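PDB 5AEB: LRA-12 from Uncultured bacterium, which probably hydrolyses the amide bond of beta-lactam antibiotics, carbapenems among them, as a class B3 metallo-beta-lactamase with two zinc ions. Local coordinates for residues A[102-107]-A[132-137]; A[121-126]-A[188-193]; A[177-182]-A[220-225]. All blocks are in the same frame, centred on the assembly; numbering follows the deposited sequence.

Contact 1: residues A[102-107]-A[132-137]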
loop_
_atom_site.group_PDB
_atom_site.type_symbol
_atom_site.label_atom_id
_atom_site.label_comp_id
_atom_site.label_asym_id
_atom_site.label_seq_id
_atom_site.Cartn_x
_atom_site.Cartn_y
_atom_site.Cartn_z
ATOM N N ALA A 102 9.514 2.887 14.942
ATOM C CA ALA A 102 10.038 2.234 13.722
ATOM C C ALA A 102 10.486 3.318 12.739
ATOM O O ALA A 102 10.043 4.468 12.849
ATOM C CB ALA A 102 8.974 1.320 13.094
ATOM N N LYS A 103 11.397 2.954 11.837
ATOM C CA LYS A 103 11.865 3.833 10.747
ATOM C C LYS A 103 10.830 3.818 9.613
ATOM O O LYS A 103 10.387 2.730 9.147
ATOM C CB LYS A 103 13.239 3.364 10.236
ATOM C CG LYS A 103 14.368 3.658 11.231
ATOM C CD LYS A 103 15.747 3.252 10.694
ATOM C CE LYS A 103 16.885 3.829 11.556
ATOM N NZ LYS A 103 18.128 2.999 11.419
ATOM N N LEU A 104 10.421 4.999 9.174
ATOM C CA LEU A 104 9.500 5.089 8.062
ATOM C C LEU A 104 10.308 5.281 6.787
ATOM O O LEU A 104 11.179 6.165 6.704
ATOM C CB LEU A 104 8.507 6.237 8.269
ATOM C CG LEU A 104 7.793 6.746 7.013
ATOM C CD1 LEU A 104 6.776 5.744 6.466
ATOM C CD2 LEU A 104 7.105 8.046 7.385
ATOM N N MET A 105 10.072 4.419 5.803
ATOM C CA MET A 105 10.777 4.553 4.544
ATOM C C MET A 105 9.774 4.857 3.455
ATOM O O MET A 105 8.743 4.197 3.337
ATOM C CB MET A 105 11.589 3.309 4.238
ATOM C CG MET A 105 12.422 2.882 5.428
ATOM S SD MET A 105 13.514 1.539 4.977
ATOM C CE MET A 105 14.442 1.372 6.515
ATOM N N ALA A 106 10.065 5.872 2.656
ATOM C CA ALA A 106 9.086 6.322 1.675
ATOM C C ALA A 106 9.690 6.655 0.318
ATOM O O ALA A 106 10.817 7.167 0.224
ATOM C CB ALA A 106 8.287 7.509 2.228
ATOM N N ASP A 107 8.930 6.342 -0.735
ATOM C CA ASP A 107 9.275 6.764 -2.083
ATOM C C ASP A 107 9.492 8.283 -2.020
ATOM O O ASP A 107 8.612 9.038 -1.584
ATOM C CB ASP A 107 8.155 6.387 -3.041
ATOM C CG ASP A 107 8.497 6.627 -4.504
ATOM O OD1 ASP A 107 8.934 7.769 -4.859
ATOM O OD2 ASP A 107 8.281 5.695 -5.313
ATOM N N GLU A 132 -2.268 13.221 9.555
ATOM C CA GLU A 132 -1.133 13.721 10.378
ATOM C C GLU A 132 0.185 13.597 9.605
ATOM O O GLU A 132 0.536 12.499 9.161
ATOM C CB GLU A 132 -1.045 12.988 11.730
ATOM C CG GLU A 132 0.042 13.511 12.701
ATOM C CD GLU A 132 -0.243 14.915 13.232
ATOM O OE1 GLU A 132 -1.422 15.290 13.416
ATOM O OE2 GLU A 132 0.736 15.670 13.443
ATOM N N PRO A 133 0.891 14.728 9.400
ATOM C CA PRO A 133 2.204 14.700 8.746
ATOM C C PRO A 133 3.143 13.640 9.344
ATOM O O PRO A 133 3.117 13.391 10.532
ATOM C CB PRO A 133 2.772 16.088 9.041
ATOM C CG PRO A 133 1.556 16.953 9.125
ATOM C CD PRO A 133 0.482 16.098 9.750
ATOM N N ILE A 134 3.950 13.021 8.497
ATOM C CA ILE A 134 5.013 12.136 8.939
ATOM C C ILE A 134 6.270 12.474 8.137
ATOM O O ILE A 134 6.200 12.802 6.942
ATOM C CB ILE A 134 4.741 10.621 8.742
ATOM C CG1 ILE A 134 3.267 10.248 8.719
ATOM C CG2 ILE A 134 5.400 9.873 9.889
ATOM C CD1 ILE A 134 2.665 10.322 7.332
ATOM N N ILE A 135 7.412 12.354 8.781
ATOM C CA ILE A 135 8.694 12.567 8.085
ATOM C C ILE A 135 9.395 11.219 7.907
ATOM O O ILE A 135 9.621 10.497 8.885
ATOM C CB ILE A 135 9.577 13.546 8.863
ATOM C CG1 ILE A 135 8.904 14.918 8.880
ATOM C CG2 ILE A 135 11.013 13.603 8.303
ATOM C CD1 ILE A 135 9.340 15.777 10.052
ATOM N N ALA A 136 9.736 10.874 6.671
ATOM C CA ALA A 136 10.431 9.620 6.438
ATOM C C ALA A 136 11.903 9.660 6.940
ATOM O O ALA A 136 12.604 10.651 6.788
ATOM C CB ALA A 136 10.361 9.249 4.978
ATOM N N ASP A 137 12.323 8.571 7.567
ATOM C CA ASP A 137 13.684 8.384 7.946
ATOM C C ASP A 137 14.512 7.949 6.736
ATOM O O ASP A 137 15.692 8.215 6.695
ATOM C CB ASP A 137 13.773 7.358 9.075
ATOM C CG ASP A 137 12.918 7.746 10.275
ATOM O OD1 ASP A 137 13.377 8.552 11.076
ATOM O OD2 ASP A 137 11.796 7.274 10.423
#

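Contact 2: residues A[121-126]-A[188-193]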
loop_
_atom_site.group_PDB
_atom_site.type_symbol
_atom_site.label_atom_id
_atom_site.label_comp_id
_atom_site.label_asym_id
_atom_site.label_seq_id
_atom_site.Cartn_x
_atom_site.Cartn_y
_atom_site.Cartn_z
ATOM N N ASP A 121 -0.901 17.934 -1.859
ATOM C CA ASP A 121 -1.381 16.891 -2.773
ATOM C C ASP A 121 -1.842 17.501 -4.119
ATOM O O ASP A 121 -2.666 18.408 -4.128
ATOM C CB ASP A 121 -2.516 16.084 -2.118
ATOM C CG ASP A 121 -3.001 14.911 -2.993
ATOM O OD1 ASP A 121 -3.397 15.140 -4.151
ATOM O OD2 ASP A 121 -3.008 13.751 -2.516
ATOM N N TYR A 122 -1.330 16.994 -5.239
ATOM C CA TYR A 122 -1.705 17.551 -6.558
ATOM C C TYR A 122 -3.226 17.562 -6.801
ATOM O O TYR A 122 -3.729 18.429 -7.493
ATOM C CB TYR A 122 -0.974 16.860 -7.733
ATOM C CG TYR A 122 -1.516 15.473 -8.109
ATOM C CD1 TYR A 122 -1.032 14.315 -7.481
ATOM C CD2 TYR A 122 -2.505 15.327 -9.095
ATOM C CE1 TYR A 122 -1.519 13.053 -7.816
ATOM C CE2 TYR A 122 -2.995 14.073 -9.441
ATOM C CZ TYR A 122 -2.497 12.928 -8.795
ATOM O OH TYR A 122 -2.988 11.669 -9.129
ATOM N N ALA A 123 -3.941 16.613 -6.210
ATOM C CA ALA A 123 -5.368 16.430 -6.477
ATOM C C ALA A 123 -6.250 16.969 -5.367
ATOM O O ALA A 123 -7.344 17.480 -5.630
ATOM C CB ALA A 123 -5.690 14.967 -6.755
ATOM N N PHE A 124 -5.776 16.872 -4.132
ATOM C CA PHE A 124 -6.591 17.267 -2.995
ATOM C C PHE A 124 -5.914 18.283 -2.104
ATOM O O PHE A 124 -6.364 18.512 -0.994
ATOM C CB PHE A 124 -6.977 16.040 -2.177
ATOM C CG PHE A 124 -7.665 14.983 -2.977
ATOM C CD1 PHE A 124 -8.896 15.248 -3.580
ATOM C CD2 PHE A 124 -7.080 13.734 -3.148
ATOM C CE1 PHE A 124 -9.534 14.281 -4.331
ATOM C CE2 PHE A 124 -7.719 12.758 -3.892
ATOM C CZ PHE A 124 -8.950 13.033 -4.480
ATOM N N GLY A 125 -4.844 18.889 -2.598
ATOM C CA GLY A 125 -4.109 19.870 -1.830
ATOM C C GLY A 125 -4.880 21.152 -1.625
ATOM O O GLY A 125 -6.091 21.233 -1.910
ATOM N N GLY A 126 -4.173 22.150 -1.106
ATOM C CA GLY A 126 -4.720 23.500 -0.949
ATOM C C GLY A 126 -5.774 23.722 0.125
ATOM O O GLY A 126 -6.076 24.864 0.430
ATOM N N THR A 188 -4.741 3.606 -10.454
ATOM C CA THR A 188 -6.035 4.179 -10.623
ATOM C C THR A 188 -5.837 5.691 -10.770
ATOM O O THR A 188 -4.811 6.235 -10.343
ATOM C CB THR A 188 -6.932 3.829 -9.427
ATOM O OG1 THR A 188 -6.318 4.299 -8.216
ATOM C CG2 THR A 188 -7.149 2.273 -9.339
ATOM N N ILE A 189 -6.801 6.338 -11.408
ATOM C CA ILE A 189 -6.783 7.775 -11.613
ATOM C C ILE A 189 -7.759 8.442 -10.657
ATOM O O ILE A 189 -8.944 8.057 -10.544
ATOM C CB ILE A 189 -7.114 8.145 -13.071
ATOM C CG1 ILE A 189 -6.049 7.551 -14.005
ATOM C CG2 ILE A 189 -7.275 9.662 -13.241
ATOM C CD1 ILE A 189 -6.449 7.597 -15.457
ATOM N N VAL A 190 -7.255 9.465 -9.996
ATOM C CA VAL A 190 -7.956 10.085 -8.898
ATOM C C VAL A 190 -8.692 11.349 -9.376
ATOM O O VAL A 190 -9.689 11.746 -8.787
ATOM C CB VAL A 190 -6.936 10.374 -7.755
ATOM C CG1 VAL A 190 -7.364 11.525 -6.861
ATOM C CG2 VAL A 190 -6.697 9.122 -6.937
ATOM N N ILE A 191 -8.186 11.969 -10.435
ATOM C CA ILE A 191 -8.743 13.223 -10.948
ATOM C C ILE A 191 -9.946 13.003 -11.864
ATOM O O ILE A 191 -10.088 11.958 -12.502
ATOM C CB ILE A 191 -7.685 14.079 -11.688
ATOM C CG1 ILE A 191 -6.659 13.190 -12.403
ATOM C CG2 ILE A 191 -6.975 14.973 -10.689
ATOM C CD1 ILE A 191 -6.452 13.456 -13.877
ATOM N N GLU A 192 -10.814 13.999 -11.939
ATOM C CA GLU A 192 -11.964 13.922 -12.842
ATOM C C GLU A 192 -11.693 14.569 -14.194
ATOM O O GLU A 192 -12.418 14.333 -15.142
ATOM C CB GLU A 192 -13.216 14.496 -12.167
ATOM C CG GLU A 192 -13.676 13.632 -10.999
ATOM C CD GLU A 192 -14.458 14.397 -9.946
ATOM O OE1 GLU A 192 -13.969 15.441 -9.448
ATOM O OE2 GLU A 192 -15.574 13.944 -9.603
ATOM N N LYS A 193 -10.628 15.361 -14.281
ATOM C CA LYS A 193 -10.291 16.088 -15.507
ATOM C C LYS A 193 -9.210 15.399 -16.352
ATOM O O LYS A 193 -8.681 14.356 -15.966
ATOM C CB LYS A 193 -9.918 17.550 -15.187
ATOM C CG LYS A 193 -8.697 17.744 -14.290
ATOM C CD LYS A 193 -8.471 19.218 -13.963
ATOM C CE LYS A 193 -9.283 19.666 -12.758
ATOM N NZ LYS A 193 -9.564 21.131 -12.758
HETATM O O HOH W 1 -4.921 10.474 -10.657
#

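Contact 3: residues A[177-182]-A[220-225]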
loop_
_atom_site.group_PDB
_atom_site.type_symbol
_atom_site.label_atom_id
_atom_site.label_comp_id
_atom_site.label_asym_id
_atom_site.label_seq_id
_atom_site.Cartn_x
_atom_site.Cartn_y
_atom_site.Cartn_z
ATOM N N ARG A 177 7.371 -24.235 0.253
ATOM C CA ARG A 177 7.530 -23.447 -0.951
ATOM C C ARG A 177 7.840 -21.962 -0.716
ATOM O O ARG A 177 7.428 -21.366 0.293
ATOM C CB ARG A 177 6.258 -23.595 -1.811
ATOM C CG ARG A 177 6.199 -22.650 -2.978
ATOM C CD ARG A 177 5.153 -23.045 -3.990
ATOM N NE ARG A 177 5.179 -22.070 -5.070
ATOM C CZ ARG A 177 4.312 -22.032 -6.068
ATOM N NH1 ARG A 177 3.318 -22.907 -6.133
ATOM N NH2 ARG A 177 4.431 -21.095 -6.983
ATOM N N SER A 178 8.573 -21.403 -1.679
ATOM C CA SER A 178 8.904 -20.002 -1.769
ATOM C C SER A 178 7.920 -19.282 -2.750
ATOM O O SER A 178 7.470 -19.873 -3.747
ATOM C CB SER A 178 10.373 -19.877 -2.186
ATOM O OG SER A 178 10.854 -18.550 -2.102
ATOM N N TYR A 179 7.544 -18.042 -2.422
ATOM C CA TYR A 179 6.609 -17.241 -3.234
ATOM C C TYR A 179 7.161 -15.848 -3.511
ATOM O O TYR A 179 7.714 -15.185 -2.621
ATOM C CB TYR A 179 5.261 -17.058 -2.543
ATOM C CG TYR A 179 4.515 -18.323 -2.256
ATOM C CD1 TYR A 179 3.688 -18.876 -3.209
ATOM C CD2 TYR A 179 4.642 -18.971 -1.020
ATOM C CE1 TYR A 179 2.987 -20.047 -2.953
ATOM C CE2 TYR A 179 3.956 -20.154 -0.753
ATOM C CZ TYR A 179 3.120 -20.678 -1.735
ATOM O OH TYR A 179 2.405 -21.832 -1.537
ATOM N N ARG A 180 6.998 -15.407 -4.750
ATOM C CA ARG A 180 7.365 -14.059 -5.124
ATOM C C ARG A 180 6.085 -13.209 -4.982
ATOM O O ARG A 180 5.100 -13.426 -5.681
ATOM C CB ARG A 180 7.933 -14.101 -6.548
ATOM C CG ARG A 180 8.086 -12.768 -7.251
ATOM C CD ARG A 180 9.222 -11.923 -6.714
ATOM N NE ARG A 180 10.483 -12.645 -6.577
ATOM C CZ ARG A 180 11.502 -12.598 -7.429
ATOM N NH1 ARG A 180 11.420 -11.874 -8.532
ATOM N NH2 ARG A 180 12.604 -13.299 -7.166
ATOM N N ILE A 181 6.091 -12.264 -4.056
ATOM C CA ILE A 181 4.906 -11.473 -3.755
ATOM C C ILE A 181 5.063 -10.042 -4.297
ATOM O O ILE A 181 6.090 -9.424 -4.067
ATOM C CB ILE A 181 4.706 -11.361 -2.231
ATOM C CG1 ILE A 181 4.723 -12.759 -1.552
ATOM C CG2 ILE A 181 3.465 -10.529 -1.915
ATOM C CD1 ILE A 181 3.381 -13.457 -1.559
ATOM N N LEU A 182 4.052 -9.550 -5.022
ATOM C CA LEU A 182 3.908 -8.124 -5.365
ATOM C C LEU A 182 2.848 -7.464 -4.498
ATOM O O LEU A 182 1.658 -7.853 -4.524
ATOM C CB LEU A 182 3.478 -7.960 -6.819
ATOM C CG LEU A 182 3.249 -6.557 -7.403
ATOM C CD1 LEU A 182 4.503 -5.702 -7.359
ATOM C CD2 LEU A 182 2.759 -6.711 -8.824
ATOM N N PHE A 220 5.506 -12.494 -10.679
ATOM C CA PHE A 220 5.274 -12.823 -9.277
ATOM C C PHE A 220 4.267 -14.002 -9.244
ATOM O O PHE A 220 3.576 -14.304 -10.263
ATOM C CB PHE A 220 4.655 -11.601 -8.557
ATOM C CG PHE A 220 3.503 -10.998 -9.318
ATOM C CD1 PHE A 220 2.212 -11.538 -9.211
ATOM C CD2 PHE A 220 3.713 -9.915 -10.182
ATOM C CE1 PHE A 220 1.153 -11.010 -9.968
ATOM C CE2 PHE A 220 2.658 -9.391 -10.916
ATOM C CZ PHE A 220 1.380 -9.935 -10.826
ATOM N N ASP A 221 4.166 -14.623 -8.078
ATOM C CA ASP A 221 3.244 -15.713 -7.841
ATOM C C ASP A 221 1.934 -15.155 -7.291
ATOM O O ASP A 221 0.861 -15.590 -7.687
ATOM C CB ASP A 221 3.879 -16.682 -6.845
ATOM C CG ASP A 221 5.155 -17.323 -7.397
ATOM O OD1 ASP A 221 5.072 -17.867 -8.542
ATOM O OD2 ASP A 221 6.230 -17.275 -6.735
ATOM N N ILE A 222 2.049 -14.165 -6.400
ATOM C CA ILE A 222 0.929 -13.565 -5.677
ATOM C C ILE A 222 0.997 -12.033 -5.747
ATOM O O ILE A 222 2.078 -11.433 -5.604
ATOM C CB ILE A 222 0.942 -14.020 -4.190
ATOM C CG1 ILE A 222 0.704 -15.551 -4.115
ATOM C CG2 ILE A 222 -0.014 -13.187 -3.320
ATOM C CD1 ILE A 222 0.908 -16.112 -2.724
ATOM N N TRP A 223 -0.143 -11.413 -6.037
ATOM C CA TRP A 223 -0.243 -9.976 -5.982
ATOM C C TRP A 223 -1.312 -9.603 -4.999
ATOM O O TRP A 223 -2.369 -10.283 -4.882
ATOM C CB TRP A 223 -0.523 -9.360 -7.343
ATOM C CG TRP A 223 -1.894 -9.638 -7.923
ATOM C CD1 TRP A 223 -2.350 -10.831 -8.467
ATOM C CD2 TRP A 223 -3.029 -8.701 -8.055
ATOM N NE1 TRP A 223 -3.638 -10.709 -8.889
ATOM C CE2 TRP A 223 -4.107 -9.457 -8.678
ATOM C CE3 TRP A 223 -3.243 -7.360 -7.728
ATOM C CZ2 TRP A 223 -5.356 -8.890 -8.953
ATOM C CZ3 TRP A 223 -4.491 -6.793 -8.020
ATOM C CH2 TRP A 223 -5.522 -7.543 -8.626
ATOM N N VAL A 224 -1.039 -8.547 -4.268
ATOM C CA VAL A 224 -2.060 -7.942 -3.436
ATOM C C VAL A 224 -2.057 -6.452 -3.746
ATOM O O VAL A 224 -1.170 -5.966 -4.470
ATOM C CB VAL A 224 -1.807 -8.199 -1.931
ATOM C CG1 VAL A 224 -1.875 -9.694 -1.617
ATOM C CG2 VAL A 224 -0.453 -7.622 -1.548
ATOM N N ALA A 225 -3.019 -5.710 -3.200
ATOM C CA ALA A 225 -3.134 -4.299 -3.565
ATOM C C ALA A 225 -3.436 -3.420 -2.355
ATOM O O ALA A 225 -3.554 -3.923 -1.237
ATOM C CB ALA A 225 -4.159 -4.115 -4.692
#

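Contact 1: residues A[102-107]-A[132-137]
Two first torsions set this contact: that of Asp137 (chi1 -56°) swings CG beside its own backbone N, while that of Leu104 (chi1 161°) sends CG opposite its N and puts the branched end over residues 134-136. Strand 103-107 is met by a loop whose end-to-end direction lies 96° from its own, just before the chain turns into the edge strand 138-140. Leu104 N gives its hydrogen to Asp137 OD2 at 2.9 Å in a nearly straight bond, taken on the anti lone pair of that oxygen. The carbonyl of the same leucine is approached by the loop backbone, Asp137 N lying 2.8 Å from Leu104 O in a bent, weak bond. The rest is mainly apolar. Leu104 CD2 presses on Ile134 CG2 at 3.5 Å, the two side chains crossing at about a right angle, and Leu104 CG lies 4.1 Å from Ala136 CB. Ala106 CB meets Ala136 CB at 3.9 Å. Met114 of helix 111-115 also packs on Leu104 and Ala106. Lys97 NZ, from helix 93-100, hydrogen-bonds to Ile135 O and makes a weak, long ion pair with Asp137 OD2. The carboxylate thus stands in for a backbone acceptor where strand pairing begins, and the distant lysine charge would probably favour its ionised form.

Contact 2: residues A[121-126]-A[188-193]
Asp121 OD1 is gripped by two backbone N-H groups of its own loop, and the turn they close presents Ala123 and Phe124 to Val190 of segment 188-193. Ala123 N lies 2.6 Å from Asp121 OD1, approaching nearly along the C-O bond, and forms an Asx turn; Phe124 N lies 2.9 Å from Asp121 OD1 and comes from above the carboxylate plane, 57° out of it, which makes the wider Asx motif. With both donors on one oxygen, the loop between helix 111-115 and strand 138-140 is held in a tight bend. Facing it is the loop that follows strand 178-184 in this metallo-beta-lactamase fold. Val190 CG1, placed opposite its backbone N (chi1 154°), reaches Ala123 CB at 3.8 Å. It also lies 3.2 Å from Phe124 CZ and equally near Phe124 CE2, a tight approach, oblique to the ring. Ala123 CB sits over the centre of one face of that ring, so methyl, ring and Val190 CG1 touch one another as a three-way cluster. Ile191 CG2 also touches Ala123 CB at 4.1 Å and approaches Tyr122 CE2 obliquely. The phenol end of Tyr122 is tied elsewhere as well: its OH is hydrogen-bonded to His161 O, the backbone of a zinc ligand, and its ring meets Tyr201 edge-to-face. Val190 packs on the His161 side chain, with a zinc ion about 5 Å from its own side chain, so the two loops meet at the rim of the metal site. One water, in the plane of the Tyr122 ring at its edge, bridges them: it donates to Tyr122 OH at 2.7 Å and accepts from Val190 N at 2.6 Å.

Contact 3: residues A[177-182]-A[220-225]
The backbone of Arg180 meets both the N-H and the carboxylate of Asp221 at the start of a parallel strand pair. Ile222 N opens the ladder with a 3.2 Å bond to Arg180 O, tilted 19° from the carbonyl plane, and Asp221 N is a second donor to Arg180 O, at 2.8 Å and in that plane. In return Arg180 N gives a straight bond of 2.8 Å to Asp221 OD2, the carboxylate replacing a backbone acceptor. Leu182 N to Ile222 O and Val224 N to Leu182 O, both 2.8 Å, continue the ladder. These strands, 178-184 and 222-225, are joined through helix 204-216 as a beta-alpha-beta unit. The other carboxylate oxygen, Asp221 OD1, forms a long salt bridge of 3.6 Å with Arg177 NH2, at the edge of a guanidinium turned 81° from the carboxylate. Arg180 NE forms a salt bridge with Asp171 OD1, and Trp223 NE1 binds Asp250 O. Ile181 CD1 rests on Ile222 CB, while Leu182 CB sits over a face of the Phe220 ring in a CH-pi contact. Asp221 divides its carboxylate between two tasks, one oxygen satisfying the Arg180 N-H and the other making a weak charge link.

The three contacts sample both halves of the fold. Contact 1 belongs to the seven-stranded mixed sheet, on strand 103-107, next to edge strand 138-140, and contact 3 to the five-stranded sheet, at its 222-225 edge; their centres stand about 25 Å apart. Contact 2 joins loops, one from each half, its centre about 22 Å from that of contact 1 and about 30 Å from that of contact 3, and lies across the chain's centre from the latter. Along the chain contact 1 closes before contact 3 opens, whereas contact 2 interleaves with both. None touches another. Contacts 1 and 3 thus each lie at or beside the edge strand of a different sheet, while 121-126 and 188-193 span the halves beside the zinc ligands His86 and His161.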